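Local coordinates for protein toll-like receptor 6, Variable lymphocyte receptor B (Mus musculus, PDB 3A79) that probably senses microbial diacylated lipopeptides together with TLR2 as an innate immune receptor, here as its ectodomain fused to part of a hagfish variable lymphocyte receptor, at residues I333-I344 / S354-F365. Numbering follows the deposited sequence.
With NAG (2-acetamido-2-deoxy-beta-D-glucopyranose), chain G.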
# COMPACT_ATOMS: atom_id res chain seq x y z
N ILE B 333 20.93 15.71 -14.79
CA ILE B 333 22.01 14.92 -14.22
C ILE B 333 21.79 13.45 -14.59
O ILE B 333 20.75 13.10 -15.13
CB ILE B 333 22.04 15.10 -12.71
CG1 ILE B 333 20.68 14.73 -12.11
CG2 ILE B 333 22.40 16.54 -12.37
CD1 ILE B 333 20.39 15.41 -10.78
N LYS B 334 22.78 12.60 -14.32
CA LYS B 334 22.67 11.17 -14.63
C LYS B 334 21.97 10.36 -13.55
O LYS B 334 21.26 9.40 -13.85
CB LYS B 334 24.05 10.56 -14.94
CG LYS B 334 24.45 10.75 -16.40
CD LYS B 334 25.85 10.22 -16.72
CE LYS B 334 26.41 10.91 -17.97
NZ LYS B 334 27.90 10.82 -18.11
N MET B 335 22.14 10.74 -12.29
CA MET B 335 21.53 9.98 -11.20
C MET B 335 20.71 10.82 -10.23
O MET B 335 21.21 11.79 -9.67
CB MET B 335 22.60 9.22 -10.44
CG MET B 335 23.55 8.46 -11.31
SD MET B 335 24.98 7.99 -10.34
CE MET B 335 24.18 6.95 -9.11
N LEU B 336 19.45 10.42 -10.05
CA LEU B 336 18.57 11.03 -9.06
C LEU B 336 18.02 9.96 -8.14
O LEU B 336 17.37 9.03 -8.61
CB LEU B 336 17.41 11.75 -9.73
CG LEU B 336 16.44 12.40 -8.75
CD1 LEU B 336 17.16 13.43 -7.89
CD2 LEU B 336 15.27 13.05 -9.47
N SER B 337 18.29 10.09 -6.84
CA SER B 337 17.64 9.28 -5.82
C SER B 337 16.80 10.18 -4.91
O SER B 337 17.30 11.16 -4.38
CB SER B 337 18.66 8.51 -4.98
OG SER B 337 19.44 7.59 -5.73
N ILE B 338 15.53 9.85 -4.73
CA ILE B 338 14.71 10.50 -3.70
C ILE B 338 13.97 9.46 -2.88
O ILE B 338 13.03 8.87 -3.37
CB ILE B 338 13.66 11.41 -4.30
CG1 ILE B 338 14.31 12.63 -4.94
CG2 ILE B 338 12.67 11.81 -3.20
CD1 ILE B 338 13.32 13.52 -5.68
N SER B 339 14.38 9.28 -1.62
CA SER B 339 13.90 8.16 -0.80
C SER B 339 13.36 8.54 0.59
O SER B 339 13.77 9.53 1.18
CB SER B 339 15.01 7.12 -0.63
OG SER B 339 15.48 6.66 -1.88
N ASP B 340 12.44 7.73 1.11
CA ASP B 340 11.89 7.95 2.44
C ASP B 340 11.23 9.34 2.59
O ASP B 340 11.60 10.13 3.45
CB ASP B 340 12.98 7.76 3.49
CG ASP B 340 12.45 7.75 4.91
OD1 ASP B 340 11.21 7.73 5.11
OD2 ASP B 340 13.29 7.77 5.83
N THR B 341 10.24 9.60 1.75
CA THR B 341 9.54 10.87 1.73
C THR B 341 8.06 10.59 1.64
O THR B 341 7.66 9.46 1.37
CB THR B 341 9.91 11.63 0.47
OG1 THR B 341 9.05 11.18 -0.59
CG2 THR B 341 11.36 11.36 0.09
N PRO B 342 7.22 11.62 1.82
CA PRO B 342 5.77 11.47 1.65
C PRO B 342 5.33 11.57 0.19
O PRO B 342 4.13 11.62 -0.06
CB PRO B 342 5.20 12.69 2.39
CG PRO B 342 6.38 13.45 2.93
CD PRO B 342 7.59 12.99 2.21
N PHE B 343 6.27 11.60 -0.76
CA PHE B 343 5.90 11.84 -2.16
C PHE B 343 5.01 10.74 -2.72
O PHE B 343 5.19 9.56 -2.40
CB PHE B 343 7.14 12.05 -3.04
CG PHE B 343 8.02 13.19 -2.60
CD1 PHE B 343 7.52 14.19 -1.78
CD2 PHE B 343 9.33 13.28 -3.03
CE1 PHE B 343 8.33 15.24 -1.37
CE2 PHE B 343 10.14 14.33 -2.62
CZ PHE B 343 9.64 15.31 -1.79
N ILE B 344 4.04 11.12 -3.55
CA ILE B 344 3.05 10.19 -4.09
C ILE B 344 3.27 9.88 -5.57
O ILE B 344 2.54 9.08 -6.16
CB ILE B 344 1.64 10.77 -3.94
CG1 ILE B 344 1.55 12.11 -4.65
CG2 ILE B 344 1.27 10.94 -2.49
CD1 ILE B 344 0.17 12.74 -4.59
N SER B 354 18.47 12.79 -19.20
CA SER B 354 19.73 12.08 -19.29
C SER B 354 19.88 11.19 -18.07
O SER B 354 20.90 10.54 -17.88
CB SER B 354 20.91 13.05 -19.41
OG SER B 354 20.90 13.99 -18.36
N PHE B 355 18.83 11.18 -17.25
CA PHE B 355 18.75 10.24 -16.15
C PHE B 355 19.10 8.87 -16.69
O PHE B 355 18.50 8.41 -17.66
CB PHE B 355 17.34 10.18 -15.58
CG PHE B 355 16.95 11.41 -14.81
CD1 PHE B 355 15.69 11.96 -14.97
CD2 PHE B 355 17.83 11.99 -13.92
CE1 PHE B 355 15.32 13.08 -14.27
CE2 PHE B 355 17.47 13.11 -13.20
CZ PHE B 355 16.21 13.66 -13.38
N THR B 356 20.06 8.22 -16.07
CA THR B 356 20.35 6.83 -16.38
C THR B 356 20.20 5.99 -15.12
O THR B 356 20.31 4.76 -15.17
CB THR B 356 21.75 6.65 -17.00
OG1 THR B 356 22.75 6.96 -16.02
CG2 THR B 356 21.90 7.57 -18.19
N PHE B 357 19.94 6.67 -14.01
CA PHE B 357 19.75 6.02 -12.73
C PHE B 357 18.67 6.71 -11.90
O PHE B 357 18.73 7.90 -11.65
CB PHE B 357 21.06 6.00 -11.95
CG PHE B 357 20.94 5.40 -10.59
CD1 PHE B 357 21.12 4.04 -10.41
CD2 PHE B 357 20.67 6.20 -9.49
CE1 PHE B 357 21.01 3.48 -9.15
CE2 PHE B 357 20.57 5.65 -8.22
CZ PHE B 357 20.74 4.29 -8.05
N LEU B 358 17.68 5.93 -11.49
CA LEU B 358 16.58 6.45 -10.69
C LEU B 358 16.29 5.51 -9.53
O LEU B 358 16.15 4.31 -9.71
CB LEU B 358 15.34 6.65 -11.57
CG LEU B 358 15.46 7.84 -12.52
CD1 LEU B 358 14.24 7.95 -13.39
CD2 LEU B 358 15.69 9.14 -11.75
N ASN B 359 16.23 6.07 -8.32
CA ASN B 359 16.05 5.31 -7.10
C ASN B 359 15.08 6.06 -6.20
O ASN B 359 15.47 6.97 -5.49
CB ASN B 359 17.40 5.10 -6.40
CG ASN B 359 17.29 4.38 -5.05
OD1 ASN B 359 16.19 4.13 -4.54
ND2 ASN B 359 18.45 4.05 -4.46
N PHE B 360 13.81 5.68 -6.27
CA PHE B 360 12.78 6.28 -5.44
C PHE B 360 12.29 5.29 -4.40
O PHE B 360 11.14 4.86 -4.43
CB PHE B 360 11.61 6.76 -6.29
CG PHE B 360 12.00 7.76 -7.34
CD1 PHE B 360 12.10 7.39 -8.67
CD2 PHE B 360 12.30 9.07 -7.00
CE1 PHE B 360 12.47 8.30 -9.64
CE2 PHE B 360 12.66 9.99 -7.96
CZ PHE B 360 12.75 9.61 -9.28
N THR B 361 13.18 4.94 -3.47
CA THR B 361 12.88 3.95 -2.44
C THR B 361 12.00 4.51 -1.33
O THR B 361 12.16 5.65 -0.89
CB THR B 361 14.16 3.37 -1.79
OG1 THR B 361 14.65 2.28 -2.57
CG2 THR B 361 13.87 2.88 -0.39
N GLN B 362 11.06 3.70 -0.87
CA GLN B 362 10.27 4.01 0.31
C GLN B 362 9.56 5.36 0.25
O GLN B 362 9.76 6.22 1.10
CB GLN B 362 11.14 3.93 1.56
CG GLN B 362 10.35 3.95 2.86
CD GLN B 362 11.22 3.71 4.07
OE1 GLN B 362 12.10 2.85 4.05
NE2 GLN B 362 11.00 4.48 5.12
N ASN B 363 8.73 5.54 -0.76
CA ASN B 363 7.85 6.69 -0.79
C ASN B 363 6.43 6.17 -0.80
O ASN B 363 6.14 5.15 -0.20
CB ASN B 363 8.12 7.52 -2.04
CG ASN B 363 9.55 7.99 -2.12
OD1 ASN B 363 10.23 7.75 -3.11
ND2 ASN B 363 10.02 8.65 -1.06
N VAL B 364 5.56 6.86 -1.51
CA VAL B 364 4.19 6.41 -1.68
C VAL B 364 3.80 6.51 -3.16
O VAL B 364 2.71 6.98 -3.50
CB VAL B 364 3.22 7.21 -0.78
CG1 VAL B 364 1.92 6.42 -0.56
CG2 VAL B 364 3.89 7.52 0.57
N PHE B 365 4.71 6.06 -4.04
CA PHE B 365 4.48 6.06 -5.49
C PHE B 365 3.42 5.05 -5.93
O PHE B 365 3.15 4.07 -5.25
CB PHE B 365 5.78 5.75 -6.24
CG PHE B 365 6.72 6.91 -6.35
CD1 PHE B 365 6.63 7.99 -5.48
CD2 PHE B 365 7.74 6.91 -7.31
CE1 PHE B 365 7.50 9.05 -5.58
CE2 PHE B 365 8.62 7.96 -7.41
CZ PHE B 365 8.50 9.04 -6.55
C1 NAG G . 18.31 3.44 -3.15
C2 NAG G . 19.63 2.71 -2.88
C3 NAG G . 19.81 2.25 -1.43
C4 NAG G . 19.33 3.27 -0.40
C5 NAG G . 18.01 3.90 -0.83
C6 NAG G . 17.66 5.07 0.09
C7 NAG G . 20.67 1.46 -4.71
C8 NAG G . 20.73 0.14 -5.43
N2 NAG G . 19.74 1.55 -3.75
O3 NAG G . 21.17 1.91 -1.20
O4 NAG G . 19.22 2.60 0.86
O5 NAG G . 18.08 4.40 -2.14
O6 NAG G . 18.81 5.88 0.22
O7 NAG G . 21.44 2.37 -5.00
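Met-335 folds its methyl end over one face of the Phe-357 ring: CE lies 4.0 Å from the ring centroid and 25° off the normal, a CH-pi contact. The bend at chi3 (62°) turns CE back over the ring, while SD approaches obliquely as a Met-aromatic contact. At the ring edge, in its plane, Ser-337 OG lies 3.4 Å from Phe-357 CE2, and Phe-357 CZ is 3.7 Å from NAG O7. With Phe-357 replaced by an alanine, the methionine methyl is likely to lose its aromatic partner and a gap to open beside Ser-337 OG and NAG O7.

Asn-359, on the same face, bears N-linked NAG through ND2. Its OD1 receives the hydroxyl of Thr-361 at 3.1 Å from OG1, in the carbonyl plane, a bond that should restrain rotation of the glycosylated amide. Ser-339 OG accepts from Thr-361 N and gives a weak bond to NAG O5.

Leu-336 and Leu-358 turn to the other face, where apolar side chains gather. Leu-336 CB meets Phe-355 CE2 and Leu-358 CD2, each at 3.7 Å, and Ile-338 CB sits 3.8 Å from Phe-360 CD2. Phe-328 of helix 321-329 also packs on Leu-336 and Ile-338.

Backbone bonds set these rows in register. The strand axes run nearly parallel, and Leu-336 N reaches Phe-357 O at 3.1 Å with a 168° N-H...O angle; Lys-334 O accepts from both Thr-356 N and Phe-357 N. Beyond the strands, Thr-341 OG1 accepts from Phe-343 N, closing an ST turn, and Asp-340 and Gln-362 lie side by side, bonded to His-311 and Arg-386 respectively. Parallel neighbours with leucines turned to an apolar interior are typical of consecutive turns of a leucine-rich-repeat solenoid, here within the Toll-like receptor 6 part, with the glycan on the strand-bearing surface.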